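Local coordinates for methanol--corrinoid protein co-methyltransferase (Methanosarcina barkeri, PDB 2I2X), which catalyses transfer of the methyl group of methanol to the cob(I)amide carried by its corrinoid partner protein MtaC, in methanol-dependent methanogenesis, at residues 17-21 against 340-344. Sequence-based numbering, arbitrary orientation.
Sequences MTFGV and MNTAL
Phe19 and Met340 bring a loop and a helix together without a single hydrogen bond between segments 17-21 and 340-344: their CA atoms lie 7.5 Å apart, and side chains fill the interval. The contact illustrates how one aromatic residue can dock an irregular chain onto a helix. The first torsion of Phe19 (chi1 52°) sets CG between its own backbone N and carbonyl carbon, and the ring reaches the helix surface. Met340 lies across one face of that ring. Its CG sits almost over the middle, only 7° off the ring normal. This is a CH-pi contact, with Met340 CG 3.8 Å from the Phe19 centroid. Met340 SD, 4.1 Å from the same centroid, makes a Met-aromatic contact over the same face. Ala343 comes in at the ring edge instead, its CB in the ring plane and 3.9 Å from Phe19 CZ.

Leu344, one helical turn after Met340, meets both ring and backbone. Its CG approaches Phe19 CE2 obliquely at 3.9 Å, its CD2 lies 3.5 Å from Phe19 O, and that same methyl touches Val21 CG1. Gly20 turns the loop with positive phi, and a CB there would run into Leu344 CD1. With only an alanine at Phe19, Met340 CG and SD would probably lose the ring face they cover, and a gap would be likely to open beside Ala343.

The contact lies away from the metal and corrinoid sites. Leu352 and Met356 of helix 349-361 also touch the Phe19 side chain, and Asp349 accepts a hydrogen bond from Thr18 OG1. The loop leading into strand 21-22, ahead of TIM-barrel strand 40-43, is thereby held against helices 325-345 and 349-361, which follow barrel strand 309-311.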
loop_
_atom_site.group_PDB
_atom_site.type_symbol
_atom_site.label_atom_id
_atom_site.label_comp_id
_atom_site.label_asym_id
_atom_site.label_seq_id
_atom_site.Cartn_x
_atom_site.Cartn_y
_atom_site.Cartn_z
ATOM N N MET A 17 12.811 22.866 -16.369
ATOM C CA MET A 17 12.708 21.547 -15.765
ATOM C C MET A 17 11.255 21.010 -15.739
ATOM O O MET A 17 10.278 21.747 -15.486
ATOM C CB MET A 17 13.296 21.567 -14.366
ATOM C CG MET A 17 14.799 21.940 -14.332
ATOM S SD MET A 17 15.415 22.038 -12.643
ATOM C CE MET A 17 15.676 20.303 -12.398
ATOM N N THR A 18 11.138 19.721 -16.013
ATOM C CA THR A 18 9.867 19.069 -15.996
ATOM C C THR A 18 10.073 17.590 -15.671
ATOM O O THR A 18 11.224 17.103 -15.617
ATOM C CB THR A 18 9.085 19.295 -17.327
ATOM O OG1 THR A 18 7.691 19.134 -17.081
ATOM C CG2 THR A 18 9.510 18.322 -18.433
ATOM N N PHE A 19 8.960 16.878 -15.454
ATOM C CA PHE A 19 9.043 15.449 -15.192
ATOM C C PHE A 19 9.093 14.605 -16.490
ATOM O O PHE A 19 8.623 15.056 -17.543
ATOM C CB PHE A 19 7.940 15.017 -14.239
ATOM C CG PHE A 19 6.533 15.454 -14.651
ATOM C CD1 PHE A 19 5.788 16.283 -13.825
ATOM C CD2 PHE A 19 5.946 14.972 -15.815
ATOM C CE1 PHE A 19 4.467 16.660 -14.173
ATOM C CE2 PHE A 19 4.662 15.339 -16.172
ATOM C CZ PHE A 19 3.898 16.190 -15.349
ATOM N N GLY A 20 9.708 13.426 -16.426
ATOM C CA GLY A 20 9.809 12.525 -17.574
ATOM C C GLY A 20 10.715 12.977 -18.711
ATOM O O GLY A 20 10.921 12.256 -19.725
ATOM N N VAL A 21 11.239 14.188 -18.580
ATOM C CA VAL A 21 12.285 14.578 -19.506
ATOM C C VAL A 21 13.548 15.095 -18.847
ATOM O O VAL A 21 13.539 15.875 -17.895
ATOM C CB VAL A 21 11.778 15.449 -20.772
ATOM C CG1 VAL A 21 10.313 15.778 -20.709
ATOM C CG2 VAL A 21 12.653 16.661 -21.048
ATOM N N MET A 340 1.103 11.594 -15.207
ATOM C CA MET A 340 2.185 12.457 -15.625
ATOM C C MET A 340 2.328 12.326 -17.133
ATOM O O MET A 340 2.408 13.341 -17.810
ATOM C CB MET A 340 3.480 12.139 -14.870
ATOM C CG MET A 340 3.540 12.778 -13.460
ATOM S SD MET A 340 5.104 12.431 -12.610
ATOM C CE MET A 340 4.921 10.696 -12.151
ATOM N N ASN A 341 2.305 11.102 -17.674
ATOM C CA ASN A 341 2.580 10.941 -19.096
ATOM C C ASN A 341 1.512 11.549 -19.964
ATOM O O ASN A 341 1.821 12.008 -21.052
ATOM C CB ASN A 341 2.861 9.489 -19.479
ATOM C CG ASN A 341 4.088 8.916 -18.772
ATOM O OD1 ASN A 341 4.953 9.668 -18.242
ATOM N ND2 ASN A 341 4.199 7.574 -18.780
ATOM N N THR A 342 0.262 11.569 -19.476
ATOM C CA THR A 342 -0.867 12.222 -20.166
ATOM C C THR A 342 -0.678 13.753 -20.227
ATOM O O THR A 342 -1.068 14.408 -21.206
ATOM C CB THR A 342 -2.219 11.899 -19.425
ATOM O OG1 THR A 342 -2.437 10.492 -19.406
ATOM C CG2 THR A 342 -3.423 12.563 -20.090
ATOM N N ALA A 343 -0.140 14.313 -19.142
ATOM C CA ALA A 343 0.230 15.725 -19.055
ATOM C C ALA A 343 1.254 16.051 -20.133
ATOM O O ALA A 343 1.123 17.048 -20.867
ATOM C CB ALA A 343 0.781 16.049 -17.671
ATOM N N LEU A 344 2.255 15.200 -20.259
ATOM C CA LEU A 344 3.270 15.421 -21.262
ATOM C C LEU A 344 2.654 15.382 -22.665
ATOM O O LEU A 344 2.869 16.275 -23.485
ATOM C CB LEU A 344 4.400 14.397 -21.124
ATOM C CG LEU A 344 5.371 14.603 -19.961
ATOM C CD1 LEU A 344 6.021 13.253 -19.609
ATOM C CD2 LEU A 344 6.482 15.705 -20.263
#